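Side-chain contacts in alanine dehydrogenase (PDB 1OMO), which catalyses the reversible NAD-dependent oxidative deamination of alanine to pyruvate and ammonium, working as a homodimer: residues I86-S89 against F94-A97; Q140-R145 against E171-S176. All blocks are in the same frame, centred on the assembly; numbering follows the deposited sequence.

Interaction 1. Residues I86-S89 against F94-A97; sequences ILNS and FPLA
Leu87 faces both Leu96 and Ala97 in a classic beta bulge, close to the turn of the hairpin formed by strands 83-88 and 95-100. The extra residue shifts the register by one, and the short strand segments run 123° from one another, well short of strictly antiparallel.

Backbone hydrogen bonds carry most of the pairing. Leu87 donates its N to Ala97 O at 2.8 Å, and its own O receives two amides: Ala97 N, which lies in the carbonyl plane on a lone pair at 3.2 Å, and Leu96 N, in a weak bond bent to 117° at the hydrogen. Nearer the turn, Ser89 N reaches Phe94 O at 2.9 Å, and the same oxygen receives a CA-H...O contact from Asn88.

Apolar contacts fall on the two faces of the hairpin. On one, Leu87 CB meets Ala97 CB at 4.3 Å, with Tyr305 of helix 294-311 touching both side chains. On the other, Ile86 and Pro95 lie side by side, CG2 of the isoleucine 4.1 Å from CB of the proline; CG2 is anti to the backbone N (chi1, measured to CG1, is -62°), which turns it to the proline. The side chain of Leu96 starts out toward 86-89 and sets CD2 against the Asn88-Ser89 backbone, 3.6 Å from Ser89 N.

Asn88 shares the face of Ile86 and Pro95, where the other subunit packs. Its OD1 accepts a hydrogen bond from Trp66 NE1 of the second subunit, while ND2 binds Gly93 O in the turn, so both ends of the amide are held. ND2 also lies 3.7 Å from Pro95 CA.

Interaction 2. Residues Q140-R145 against E171-S176; sequences QLEALR and EDRGIS
Glu142 and Arg145 sit one turn apart on helix 135-147 and meet Arg173 and Ile175 just beyond the end of helix 160-172, across a backbone gap that narrows only to 9.7 Å between the CA atoms of Arg145 and Ile175. Long side chains therefore have to span the distance.

Within the first helix, Arg145 grips Glu142 side-on, using NE and NH2 on the same oxygen. Its NE lies 2.9 Å from Glu142 OE2, approaching from above the carboxylate plane, whereas NH2 uses the syn lone pair of that oxygen at 3.0 Å. Both bonds stay close to the guanidinium plane. The arginine places CG between its backbone N and carbonyl carbon (chi1 62°) and then runs extended to NE, which carries the group across the gap toward Arg173.

Both helices belong to the Rossmann-fold NAD domain, and the second ends in a Schellman motif. Gly174, at positive phi, is its C-prime residue, with Gly174 N bonded to Glu171 O and Ile175 N to Cys170 O. The chain then leads into strand 177-179.

CD of Arg173 lies over one face of the Arg145 guanidinium, 3.6 Å from Arg145 NH2, while CB and CG run past NH1; bends at chi2 and chi3 bring its own NH2 near Glu142. The two guanidinium planes are turned 51° apart. Like charges come close here, but Glu142 serves both: OE2 holds Arg145, while OE1 makes a long salt bridge of 3.6 Å with Arg173 NH2, which probably offsets the repulsion. Outside the two segments Tyr169 OH hydrogen-bonds Glu142 OE1 and Arg146 makes a salt bridge to OE2; the Tyr169 ring makes a cation-pi contact with Arg173. Beside the charged groups, Ile175 CD1 touches Arg145 CD at 3.9 Å.

Interactions 1 and 2 lie in different domains, their centres 35 Å apart and their nearest atoms about 22 Å apart, and they follow in series along the chain. The hairpin of 86-89 and 94-97 belongs to the sheet at the dimer interface; there the side chain of Ile86 is about 8 Å from that of Lys65, the inferred proton donor/acceptor. The contact of 140-145 with 171-176 belongs to the nucleotide-binding domain, where the Glu142 side chain is about 9 Å from that of the NAD-binding Gln136 and about 12 Å from NAD itself. Buried backbone pairing dominates one, a partly buried charge network the other.

Interaction 1. Residues I86-S89 against F94-A97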
# COMPACT_ATOMS: atom_id res chain seq x y z
N ILE A 86 -5.02 2.23 -8.06
CA ILE A 86 -4.44 1.37 -9.08
C ILE A 86 -5.37 0.14 -9.02
O ILE A 86 -5.51 -0.50 -7.97
CB ILE A 86 -2.98 0.94 -8.77
CG1 ILE A 86 -2.04 2.15 -8.70
CG2 ILE A 86 -2.53 -0.01 -9.90
CD1 ILE A 86 -0.64 1.88 -8.14
N LEU A 87 -6.03 -0.16 -10.14
CA LEU A 87 -6.97 -1.29 -10.24
C LEU A 87 -6.25 -2.40 -10.95
O LEU A 87 -5.74 -2.18 -12.04
CB LEU A 87 -8.18 -0.92 -11.10
CG LEU A 87 -9.62 -1.11 -10.65
CD1 LEU A 87 -10.45 -1.22 -11.91
CD2 LEU A 87 -9.83 -2.31 -9.81
N ASN A 88 -6.24 -3.59 -10.36
CA ASN A 88 -5.54 -4.72 -10.99
C ASN A 88 -6.42 -5.93 -11.25
O ASN A 88 -7.54 -6.03 -10.76
CB ASN A 88 -4.37 -5.20 -10.12
CG ASN A 88 -3.41 -4.07 -9.73
OD1 ASN A 88 -3.80 -3.10 -9.05
ND2 ASN A 88 -2.15 -4.20 -10.15
N SER A 89 -5.89 -6.86 -12.05
CA SER A 89 -6.59 -8.10 -12.34
C SER A 89 -6.10 -9.14 -11.34
O SER A 89 -4.90 -9.33 -11.20
CB SER A 89 -6.27 -8.58 -13.76
OG SER A 89 -6.49 -9.98 -13.89
N PHE A 94 -2.07 -7.69 -13.43
CA PHE A 94 -1.91 -6.56 -14.31
C PHE A 94 -2.67 -5.31 -13.85
O PHE A 94 -3.83 -5.38 -13.43
CB PHE A 94 -2.36 -6.92 -15.71
CG PHE A 94 -2.11 -5.83 -16.73
CD1 PHE A 94 -0.85 -5.68 -17.29
CD2 PHE A 94 -3.11 -4.95 -17.10
CE1 PHE A 94 -0.59 -4.66 -18.20
CE2 PHE A 94 -2.87 -3.92 -18.01
CZ PHE A 94 -1.61 -3.77 -18.56
N PRO A 95 -2.00 -4.15 -13.94
CA PRO A 95 -2.59 -2.85 -13.55
C PRO A 95 -3.48 -2.34 -14.69
O PRO A 95 -3.01 -1.66 -15.62
CB PRO A 95 -1.38 -1.96 -13.32
CG PRO A 95 -0.37 -2.51 -14.29
CD PRO A 95 -0.56 -4.02 -14.18
N LEU A 96 -4.76 -2.70 -14.60
CA LEU A 96 -5.80 -2.35 -15.55
C LEU A 96 -6.01 -0.84 -15.65
O LEU A 96 -6.28 -0.30 -16.73
CB LEU A 96 -7.12 -3.00 -15.12
CG LEU A 96 -7.65 -4.38 -15.55
CD1 LEU A 96 -6.60 -5.19 -16.29
CD2 LEU A 96 -8.11 -5.14 -14.31
N ALA A 97 -5.92 -0.15 -14.52
CA ALA A 97 -6.17 1.29 -14.55
C ALA A 97 -5.53 2.03 -13.37
O ALA A 97 -5.27 1.44 -12.31
CB ALA A 97 -7.70 1.55 -14.56

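Interaction 2. Residues Q140-R145 against E171-S176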
# COMPACT_ATOMS: atom_id res chain seq x y z
N GLN A 140 -23.48 13.08 1.84
CA GLN A 140 -24.33 12.34 2.75
C GLN A 140 -25.80 12.67 2.38
O GLN A 140 -26.64 11.78 2.25
CB GLN A 140 -24.01 12.75 4.17
CG GLN A 140 -24.37 11.75 5.20
CD GLN A 140 -23.37 10.59 5.32
OE1 GLN A 140 -23.71 9.57 5.91
NE2 GLN A 140 -22.16 10.75 4.80
N LEU A 141 -26.09 13.96 2.21
CA LEU A 141 -27.41 14.45 1.86
C LEU A 141 -27.93 13.77 0.61
O LEU A 141 -29.06 13.30 0.59
CB LEU A 141 -27.36 15.97 1.64
CG LEU A 141 -28.58 16.86 1.35
CD1 LEU A 141 -28.91 16.78 -0.08
CD2 LEU A 141 -29.78 16.48 2.21
N GLU A 142 -27.10 13.70 -0.43
CA GLU A 142 -27.49 13.08 -1.68
C GLU A 142 -27.74 11.57 -1.55
O GLU A 142 -28.64 11.05 -2.18
CB GLU A 142 -26.44 13.33 -2.77
CG GLU A 142 -26.34 14.77 -3.22
CD GLU A 142 -27.56 15.26 -4.00
OE1 GLU A 142 -27.68 16.49 -4.21
OE2 GLU A 142 -28.39 14.42 -4.42
N ALA A 143 -26.92 10.87 -0.78
CA ALA A 143 -27.14 9.45 -0.61
C ALA A 143 -28.46 9.22 0.16
O ALA A 143 -29.28 8.36 -0.22
CB ALA A 143 -26.01 8.83 0.15
N LEU A 144 -28.65 9.99 1.23
CA LEU A 144 -29.83 9.88 2.06
C LEU A 144 -31.14 10.15 1.33
O LEU A 144 -32.17 9.50 1.61
CB LEU A 144 -29.71 10.80 3.29
CG LEU A 144 -28.67 10.45 4.37
CD1 LEU A 144 -28.48 11.62 5.33
CD2 LEU A 144 -29.15 9.20 5.15
N ARG A 145 -31.15 11.09 0.40
CA ARG A 145 -32.40 11.29 -0.27
C ARG A 145 -32.68 10.18 -1.26
O ARG A 145 -33.74 10.13 -1.85
CB ARG A 145 -32.50 12.68 -0.89
CG ARG A 145 -31.53 13.02 -1.94
CD ARG A 145 -31.86 14.42 -2.40
NE ARG A 145 -31.11 14.77 -3.59
CZ ARG A 145 -31.57 15.58 -4.53
NH1 ARG A 145 -32.77 16.12 -4.42
NH2 ARG A 145 -30.79 15.90 -5.56
N GLU A 171 -32.75 23.88 -0.67
CA GLU A 171 -33.92 24.53 -1.22
C GLU A 171 -33.95 24.39 -2.74
O GLU A 171 -34.97 24.03 -3.30
CB GLU A 171 -33.95 26.01 -0.82
CG GLU A 171 -35.21 26.40 -0.04
CD GLU A 171 -34.95 26.62 1.43
OE1 GLU A 171 -34.09 27.49 1.74
OE2 GLU A 171 -35.61 25.95 2.26
N ASP A 172 -32.82 24.65 -3.40
CA ASP A 172 -32.79 24.55 -4.85
C ASP A 172 -33.44 23.27 -5.34
O ASP A 172 -34.16 23.30 -6.33
CB ASP A 172 -31.36 24.65 -5.39
CG ASP A 172 -30.85 26.09 -5.40
OD1 ASP A 172 -29.65 26.32 -5.69
OD2 ASP A 172 -31.68 26.99 -5.12
N ARG A 173 -33.21 22.16 -4.66
CA ARG A 173 -33.84 20.92 -5.09
C ARG A 173 -35.10 20.60 -4.30
O ARG A 173 -35.43 19.44 -4.07
CB ARG A 173 -32.85 19.74 -5.08
CG ARG A 173 -31.72 19.77 -4.09
CD ARG A 173 -30.40 19.37 -4.76
NE ARG A 173 -29.69 20.55 -5.24
CZ ARG A 173 -28.60 20.49 -5.99
NH1 ARG A 173 -28.01 21.60 -6.39
NH2 ARG A 173 -28.11 19.33 -6.34
N GLY A 174 -35.79 21.66 -3.89
CA GLY A 174 -37.04 21.53 -3.16
C GLY A 174 -37.04 20.97 -1.75
O GLY A 174 -38.10 20.67 -1.21
N ILE A 175 -35.89 20.81 -1.13
CA ILE A 175 -35.92 20.30 0.22
C ILE A 175 -35.98 21.45 1.22
O ILE A 175 -35.11 22.33 1.25
CB ILE A 175 -34.70 19.44 0.51
CG1 ILE A 175 -34.74 18.16 -0.32
CG2 ILE A 175 -34.66 19.11 1.99
CD1 ILE A 175 -33.39 17.47 -0.48
N SER A 176 -37.03 21.46 2.04
CA SER A 176 -37.17 22.50 3.05
C SER A 176 -35.94 22.46 3.98
O SER A 176 -35.56 21.40 4.48
CB SER A 176 -38.45 22.27 3.86
OG SER A 176 -38.21 22.41 5.25